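Local coordinates for 450aa long hypothetical fmu protein (Pyrococcus horikoshii, PDB 2YXL), which probably methylates cytosine in RNA at the ring's 5-position with S-adenosyl-L-methionine as methyl donor, being an archaeal member of the RsmB/NOP family, at residues F57-I60 with M61-G65; R296-R299 with L300-V304. All blocks are in the same frame, centred on the assembly; numbering follows the deposited sequence.

In the fold
Both contacts are local, each a run of successive helical turns, but they serve different parts of the chain. Contact 1, in helix 47-75 of the N-terminal helical region, is largely buried: a salt bridge and a Met-aromatic pair are enclosed by neighbouring helices, far from the annotated sites. Contact 2, in helix 294-306 of the methyltransferase region, is partly buried. Its start borders the sinefungin pocket, M297 and L300 face inward, and K298 and K301 are exposed. The centres of contact 1 and contact 2 lie about 30 Å apart, on opposite sides of the chain's centre; the nearest atoms of contact 1 and contact 2 are about 14 Å apart. Charge is paired within contact 1; in contact 2 an arginine meets the ligand.

Contact 1 (F57-I60 with M61-G65); sequences FYDI and MKKQG
Successive turns of the long helix 47-75 pair D59 with K63 on one flank and F57 with M61 on another. K63 NZ meets D59 OD1 at 2.9 Å, on the syn side and 16° out of the carboxylate plane, and makes a weaker bond of 3.3 Å to D59 OD2. The extended lysine chain crosses the carboxylate at a slant, its CE also lying beside OD1. K63 further makes a cation-pi contact with F99, while the D95 carboxylate lies close to D59 OD2, a pairing of like groups that the ammonium would help to offset. An alanine in place of K63 would probably leave the D59 carboxylate without its salt-bridge partner beside D95 and strip F99 of its cation.

The helix belongs to the N-terminal all-helical region, where helices 12-24 and 84-99 pack on it. F57 holds CG trans to the backbone N (chi1 -180°), and the methionine chain bends at chi2 to bring CG over one face of its ring. On the same side but at the rim, M61 CE comes to 3.5 Å from F57 CZ. M61 SD sits 5.1 Å from the F57 ring centroid, above the face, a Met-aromatic contact. I22 touches both F57 and M61. Backbone bonds run M61 N to F57 O (3.1 Å) and K62 N to Y58 O (2.9 Å). K62 turns its amine to N181 O, and its own carbonyl accepts from W354 NE1.

Contact 2 (R296-R299 with L300-V304); sequences RMKR and LKDFV. With SFG (sinefungin), chain B.
R296 lays one face of its guanidinium against the ribose of sinefungin. The ligand's O3' lies 2.9 Å above the guanidinium plane, toward its rim, and R296 NH2 is the closest atom to it at 3.0 Å. The arginine chain, bent at chi2 and chi3, carries the group from the helix to the sugar. A weak hydrogen bond from R296 NH2 to A269 O and contact with P270 tie it to the loop carrying the predicted S-adenosylmethionine site.

M297, one residue on, belongs to the second shell. It touches D291, whose OD1 is hydrogen-bonded to sinefungin, and it also packs on P314 and V316. Its CG stands opposite the backbone N (chi1 -174°), and the chain then folds at chi2 and chi3, running alongside L300 with M297 SD 3.8 Å from L300 CD2. This helix, 294-306, links parallel strands 286-290 and 312-315 as the crossover of a beta-alpha-beta unit in the Rossmann-like methyltransferase fold. Hydrogen bonding of R296 N to D293 OD1 secures its first turn.

Farther along, K301 N bonds to M297 O at 3.0 Å and F303 N to R299 O at 2.9 Å, whereas L300 N to R296 O is weak. D302 N reaches K298 O at 3.1 Å from above the carbonyl plane. The aliphatic part of K298 crosses D302, K298 CD being 4.0 Å from D302 OD1, but K298 NZ stays 5.9 Å from D302 OD1, too far for an ion pair. The F303 ring slants past the R299 carbonyl, and the R299 side chain turns back to P270.

Contact 1 (F57-I60 with M61-G65)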
ATOM      1  N   PHE A  57      13.965   7.586   1.444  1.00 34.45           N
ATOM      2  CA  PHE A  57      13.357   6.277   1.210  1.00 34.43           C
ATOM      3  C   PHE A  57      12.256   6.346   0.151  1.00 34.43           C
ATOM      4  O   PHE A  57      12.306   5.623  -0.848  1.00 34.63           O
ATOM      5  CB  PHE A  57      12.817   5.704   2.527  1.00 34.47           C
ATOM      6  CG  PHE A  57      12.178   4.349   2.394  1.00 34.77           C
ATOM      7  CD1 PHE A  57      10.797   4.228   2.244  1.00 34.97           C
ATOM      8  CD2 PHE A  57      12.953   3.191   2.433  1.00 34.80           C
ATOM      9  CE1 PHE A  57      10.196   2.973   2.123  1.00 35.08           C
ATOM     10  CE2 PHE A  57      12.363   1.932   2.314  1.00 34.96           C
ATOM     11  CZ  PHE A  57      10.979   1.824   2.161  1.00 35.15           C
ATOM     12  N   TYR A  58      11.280   7.224   0.362  1.00 34.28           N
ATOM     13  CA  TYR A  58      10.171   7.379  -0.579  1.00 34.32           C
ATOM     14  C   TYR A  58      10.567   8.037  -1.899  1.00 34.14           C
ATOM     15  O   TYR A  58       9.937   7.790  -2.925  1.00 34.29           O
ATOM     16  CB  TYR A  58       8.995   8.127   0.064  1.00 34.51           C
ATOM     17  CG  TYR A  58       8.243   7.304   1.086  1.00 34.61           C
ATOM     18  CD1 TYR A  58       8.174   7.710   2.418  1.00 34.33           C
ATOM     19  CD2 TYR A  58       7.611   6.109   0.724  1.00 34.58           C
ATOM     20  CE1 TYR A  58       7.488   6.958   3.363  1.00 34.79           C
ATOM     21  CE2 TYR A  58       6.924   5.345   1.663  1.00 34.84           C
ATOM     22  CZ  TYR A  58       6.866   5.776   2.979  1.00 35.20           C
ATOM     23  OH  TYR A  58       6.187   5.032   3.916  1.00 35.46           O
ATOM     24  N   ASP A  59      11.601   8.871  -1.873  1.00 33.88           N
ATOM     25  CA  ASP A  59      12.129   9.464  -3.096  1.00 33.71           C
ATOM     26  C   ASP A  59      12.725   8.382  -4.002  1.00 33.73           C
ATOM     27  O   ASP A  59      12.539   8.417  -5.221  1.00 33.83           O
ATOM     28  CB  ASP A  59      13.178  10.531  -2.765  1.00 33.78           C
ATOM     29  CG  ASP A  59      13.448  11.469  -3.926  1.00 33.69           C
ATOM     30  OD1 ASP A  59      12.495  12.085  -4.440  1.00 34.11           O
ATOM     31  OD2 ASP A  59      14.623  11.610  -4.315  1.00 34.22           O
ATOM     32  N   ILE A  60      13.431   7.422  -3.401  1.00 33.48           N
ATOM     33  CA  ILE A  60      14.004   6.296  -4.138  1.00 33.42           C
ATOM     34  C   ILE A  60      12.894   5.385  -4.686  1.00 33.77           C
ATOM     35  O   ILE A  60      12.911   5.020  -5.865  1.00 33.85           O
ATOM     36  CB  ILE A  60      15.013   5.476  -3.277  1.00 33.36           C
ATOM     37  CG1 ILE A  60      16.230   6.335  -2.904  1.00 33.16           C
ATOM     38  CG2 ILE A  60      15.458   4.213  -4.016  1.00 32.87           C
ATOM     39  CD1 ILE A  60      17.075   5.786  -1.769  1.00 32.86           C
ATOM     40  N   MET A  61      11.936   5.033  -3.832  1.00 33.77           N
ATOM     41  CA  MET A  61      10.809   4.195  -4.243  1.00 33.90           C
ATOM     42  C   MET A  61      10.053   4.824  -5.411  1.00 33.83           C
ATOM     43  O   MET A  61       9.761   4.155  -6.401  1.00 33.95           O
ATOM     44  CB  MET A  61       9.856   3.926  -3.065  1.00 34.05           C
ATOM     45  CG  MET A  61      10.446   3.053  -1.958  1.00 34.17           C
ATOM     46  SD  MET A  61      11.153   1.525  -2.600  1.00 34.82           S
ATOM     47  CE  MET A  61      11.685   0.708  -1.099  1.00 34.14           C
ATOM     48  N   LYS A  62       9.769   6.118  -5.290  1.00 33.66           N
ATOM     49  CA  LYS A  62       9.031   6.874  -6.299  1.00 33.53           C
ATOM     50  C   LYS A  62       9.744   6.930  -7.655  1.00 33.48           C
ATOM     51  O   LYS A  62       9.096   6.823  -8.697  1.00 33.44           O
ATOM     52  CB  LYS A  62       8.750   8.282  -5.765  1.00 33.49           C
ATOM     53  CG  LYS A  62       7.872   9.168  -6.628  1.00 33.61           C
ATOM     54  CD  LYS A  62       7.304  10.341  -5.827  1.00 33.61           C
ATOM     55  CE  LYS A  62       8.394  11.260  -5.263  1.00 34.34           C
ATOM     56  NZ  LYS A  62       7.824  12.339  -4.390  1.00 34.54           N
ATOM     57  N   LYS A  63      11.067   7.078  -7.635  1.00 33.43           N
ATOM     58  CA  LYS A  63      11.852   7.269  -8.859  1.00 33.42           C
ATOM     59  C   LYS A  63      12.660   6.028  -9.261  1.00 33.47           C
ATOM     60  O   LYS A  63      13.535   6.105 -10.130  1.00 33.51           O
ATOM     61  CB  LYS A  63      12.794   8.464  -8.695  1.00 33.43           C
ATOM     62  CG  LYS A  63      12.100   9.759  -8.333  1.00 33.61           C
ATOM     63  CD  LYS A  63      13.107  10.808  -7.903  1.00 33.75           C
ATOM     64  CE  LYS A  63      12.423  12.132  -7.609  1.00 32.90           C
ATOM     65  NZ  LYS A  63      13.378  13.096  -7.001  1.00 33.59           N
ATOM     66  N   GLN A  64      12.345   4.894  -8.635  1.00 33.32           N
ATOM     67  CA  GLN A  64      13.126   3.662  -8.757  1.00 33.27           C
ATOM     68  C   GLN A  64      13.514   3.326 -10.195  1.00 33.27           C
ATOM     69  O   GLN A  64      14.692   3.086 -10.487  1.00 33.15           O
ATOM     70  CB  GLN A  64      12.361   2.493  -8.131  1.00 33.29           C
ATOM     71  CG  GLN A  64      13.227   1.311  -7.739  1.00 33.47           C
ATOM     72  CD  GLN A  64      12.416   0.063  -7.445  1.00 33.68           C
ATOM     73  OE1 GLN A  64      12.418  -0.437  -6.321  1.00 33.72           O
ATOM     74  NE2 GLN A  64      11.719  -0.446  -8.456  1.00 33.33           N
ATOM     75  N   GLY A  65      12.521   3.324 -11.081  1.00 33.18           N
ATOM     76  CA  GLY A  65      12.727   2.980 -12.486  1.00 33.31           C
ATOM     77  C   GLY A  65      13.630   3.947 -13.222  1.00 33.31           C
ATOM     78  O   GLY A  65      14.362   3.557 -14.131  1.00 33.44           O
TER

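Contact 2 (R296-R299 with L300-V304)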
ATOM      1  N   ARG A 296       0.324 -13.847   6.289  1.00 31.46           N
ATOM      2  CA  ARG A 296      -0.546 -12.676   6.376  1.00 31.48           C
ATOM      3  C   ARG A 296      -1.703 -12.957   7.332  1.00 31.45           C
ATOM      4  O   ARG A 296      -2.203 -12.049   8.002  1.00 31.35           O
ATOM      5  CB  ARG A 296      -1.092 -12.296   4.996  1.00 31.53           C
ATOM      6  CG  ARG A 296      -0.049 -11.841   3.980  1.00 31.95           C
ATOM      7  CD  ARG A 296       0.197 -10.344   4.000  1.00 32.74           C
ATOM      8  NE  ARG A 296      -0.977  -9.577   3.581  1.00 33.88           N
ATOM      9  CZ  ARG A 296      -1.319  -9.336   2.317  1.00 34.12           C
ATOM     10  NH1 ARG A 296      -0.586  -9.807   1.316  1.00 34.40           N
ATOM     11  NH2 ARG A 296      -2.409  -8.622   2.055  1.00 34.18           N
ATOM     12  N   MET A 297      -2.122 -14.220   7.384  1.00 31.44           N
ATOM     13  CA  MET A 297      -3.216 -14.652   8.250  1.00 31.46           C
ATOM     14  C   MET A 297      -2.839 -14.570   9.730  1.00 31.49           C
ATOM     15  O   MET A 297      -3.688 -14.263  10.571  1.00 31.41           O
ATOM     16  CB  MET A 297      -3.666 -16.073   7.887  1.00 31.44           C
ATOM     17  CG  MET A 297      -4.893 -16.565   8.649  1.00 31.50           C
ATOM     18  SD  MET A 297      -6.423 -15.730   8.183  1.00 31.79           S
ATOM     19  CE  MET A 297      -6.968 -16.751   6.818  1.00 31.77           C
ATOM     20  N   LYS A 298      -1.570 -14.836  10.040  1.00 31.55           N
ATOM     21  CA  LYS A 298      -1.085 -14.758  11.422  1.00 31.67           C
ATOM     22  C   LYS A 298      -1.135 -13.325  11.968  1.00 31.62           C
ATOM     23  O   LYS A 298      -1.242 -13.126  13.180  1.00 31.68           O
ATOM     24  CB  LYS A 298       0.315 -15.384  11.571  1.00 31.70           C
ATOM     25  CG  LYS A 298       1.481 -14.559  11.028  1.00 32.18           C
ATOM     26  CD  LYS A 298       2.125 -13.688  12.109  1.00 32.81           C
ATOM     27  CE  LYS A 298       3.050 -12.629  11.513  1.00 32.99           C
ATOM     28  NZ  LYS A 298       4.273 -13.214  10.887  1.00 33.38           N
ATOM     29  N   ARG A 299      -1.058 -12.341  11.073  1.00 31.52           N
ATOM     30  CA  ARG A 299      -1.218 -10.939  11.453  1.00 31.41           C
ATOM     31  C   ARG A 299      -2.673 -10.653  11.813  1.00 31.24           C
ATOM     32  O   ARG A 299      -2.948  -9.942  12.780  1.00 31.17           O
ATOM     33  CB  ARG A 299      -0.748  -9.999  10.339  1.00 31.54           C
ATOM     34  CG  ARG A 299       0.756 -10.006  10.092  1.00 31.92           C
ATOM     35  CD  ARG A 299       1.264  -8.631   9.665  1.00 32.82           C
ATOM     36  NE  ARG A 299       0.738  -8.203   8.367  1.00 33.44           N
ATOM     37  CZ  ARG A 299       1.445  -8.158   7.238  1.00 33.64           C
ATOM     38  NH1 ARG A 299       0.867  -7.751   6.115  1.00 33.86           N
ATOM     39  NH2 ARG A 299       2.727  -8.508   7.226  1.00 33.26           N
ATOM     40  N   LEU A 300      -3.593 -11.224  11.033  1.00 31.04           N
ATOM     41  CA  LEU A 300      -5.029 -11.106  11.290  1.00 30.88           C
ATOM     42  C   LEU A 300      -5.410 -11.711  12.640  1.00 30.77           C
ATOM     43  O   LEU A 300      -6.196 -11.122  13.381  1.00 30.86           O
ATOM     44  CB  LEU A 300      -5.848 -11.730  10.146  1.00 30.88           C
ATOM     45  CG  LEU A 300      -7.374 -11.902  10.246  1.00 30.99           C
ATOM     46  CD1 LEU A 300      -8.084 -10.646  10.727  1.00 31.45           C
ATOM     47  CD2 LEU A 300      -7.951 -12.336   8.910  1.00 30.93           C
ATOM     48  N   LYS A 301      -4.846 -12.875  12.953  1.00 30.65           N
ATOM     49  CA  LYS A 301      -5.070 -13.516  14.248  1.00 30.53           C
ATOM     50  C   LYS A 301      -4.515 -12.665  15.392  1.00 30.47           C
ATOM     51  O   LYS A 301      -5.123 -12.585  16.461  1.00 30.47           O
ATOM     52  CB  LYS A 301      -4.468 -14.925  14.278  1.00 30.50           C
ATOM     53  CG  LYS A 301      -5.207 -15.942  13.418  1.00 30.41           C
ATOM     54  CD  LYS A 301      -4.521 -17.300  13.460  1.00 30.51           C
ATOM     55  CE  LYS A 301      -5.166 -18.281  12.493  1.00 30.48           C
ATOM     56  NZ  LYS A 301      -4.476 -19.602  12.491  1.00 30.42           N
ATOM     57  N   ASP A 302      -3.369 -12.025  15.153  1.00 30.39           N
ATOM     58  CA  ASP A 302      -2.769 -11.107  16.123  1.00 30.35           C
ATOM     59  C   ASP A 302      -3.643  -9.877  16.367  1.00 30.24           C
ATOM     60  O   ASP A 302      -3.802  -9.449  17.510  1.00 30.22           O
ATOM     61  CB  ASP A 302      -1.367 -10.676  15.679  1.00 30.40           C
ATOM     62  CG  ASP A 302      -0.310 -11.729  15.963  1.00 30.74           C
ATOM     63  OD1 ASP A 302       0.770 -11.666  15.335  1.00 31.07           O
ATOM     64  OD2 ASP A 302      -0.549 -12.617  16.813  1.00 31.13           O
ATOM     65  N   PHE A 303      -4.205  -9.321  15.293  1.00 30.10           N
ATOM     66  CA  PHE A 303      -5.113  -8.176  15.391  1.00 30.03           C
ATOM     67  C   PHE A 303      -6.418  -8.540  16.101  1.00 29.97           C
ATOM     68  O   PHE A 303      -6.830  -7.851  17.034  1.00 29.96           O
ATOM     69  CB  PHE A 303      -5.417  -7.585  14.004  1.00 29.99           C
ATOM     70  CG  PHE A 303      -4.338  -6.678  13.466  1.00 29.83           C
ATOM     71  CD1 PHE A 303      -3.679  -6.990  12.281  1.00 29.67           C
ATOM     72  CD2 PHE A 303      -3.992  -5.506  14.133  1.00 29.82           C
ATOM     73  CE1 PHE A 303      -2.685  -6.155  11.772  1.00 29.59           C
ATOM     74  CE2 PHE A 303      -3.001  -4.666  13.631  1.00 29.96           C
ATOM     75  CZ  PHE A 303      -2.345  -4.994  12.448  1.00 29.74           C
ATOM     76  N   VAL A 304      -7.047  -9.630  15.661  1.00 29.89           N
ATOM     77  CA  VAL A 304      -8.345 -10.071  16.184  1.00 29.82           C
ATOM     78  C   VAL A 304      -8.395 -10.144  17.718  1.00 29.81           C
ATOM     79  O   VAL A 304      -9.271  -9.535  18.336  1.00 29.81           O
ATOM     80  CB  VAL A 304      -8.802 -11.404  15.514  1.00 29.83           C
ATOM     81  CG1 VAL A 304      -9.771 -12.191  16.399  1.00 29.79           C
ATOM     82  CG2 VAL A 304      -9.435 -11.119  14.161  1.00 29.78           C
TER
HETATM   83  N   SFG B5748      -9.152  -7.231   2.706  1.00 75.25           N
HETATM   84  CA  SFG B5748      -7.787  -7.166   3.257  1.00 75.30           C
HETATM   85  C   SFG B5748      -7.699  -6.056   4.325  1.00 75.22           C
HETATM   86  O   SFG B5748      -6.796  -6.156   5.183  1.00 75.22           O
HETATM   87  OXT SFG B5748      -8.544  -5.137   4.274  1.00 75.15           O
HETATM   88  CB  SFG B5748      -6.765  -6.943   2.125  1.00 75.33           C
HETATM   89  CG  SFG B5748      -6.729  -8.146   1.164  1.00 75.63           C
HETATM   90  CD  SFG B5748      -5.661  -8.005   0.067  1.00 76.08           C
HETATM   91  NE  SFG B5748      -5.997  -6.848  -0.775  1.00 76.02           N
HETATM   92  C5' SFG B5748      -5.600  -9.243  -0.856  1.00 77.17           C
HETATM   93  C4' SFG B5748      -5.454 -10.595  -0.112  1.00 77.98           C
HETATM   94  O4' SFG B5748      -6.062 -11.590  -0.970  1.00 78.53           O
HETATM   95  C3' SFG B5748      -3.998 -11.056   0.083  1.00 78.30           C
HETATM   96  O3' SFG B5748      -3.753 -11.230   1.485  1.00 77.81           O
HETATM   97  C2' SFG B5748      -3.922 -12.403  -0.652  1.00 78.74           C
HETATM   98  O2' SFG B5748      -3.151 -13.358   0.089  1.00 78.56           O
HETATM   99  C1' SFG B5748      -5.386 -12.825  -0.669  1.00 79.37           C
HETATM  100  N9  SFG B5748      -5.741 -13.820  -1.723  1.00 79.66           N
HETATM  101  C8  SFG B5748      -5.361 -13.796  -3.003  1.00 79.80           C
HETATM  102  N7  SFG B5748      -5.884 -14.840  -3.646  1.00 79.87           N
HETATM  103  C5  SFG B5748      -6.603 -15.537  -2.771  1.00 79.96           C
HETATM  104  C6  SFG B5748      -7.364 -16.701  -2.855  1.00 79.83           C
HETATM  105  N6  SFG B5748      -7.477 -17.359  -4.007  1.00 79.71           N
HETATM  106  N1  SFG B5748      -7.986 -17.153  -1.752  1.00 79.73           N
HETATM  107  C2  SFG B5748      -7.881 -16.507  -0.598  1.00 79.81           C
HETATM  108  N3  SFG B5748      -7.162 -15.395  -0.486  1.00 79.86           N
HETATM  109  C4  SFG B5748      -6.516 -14.888  -1.550  1.00 79.86           C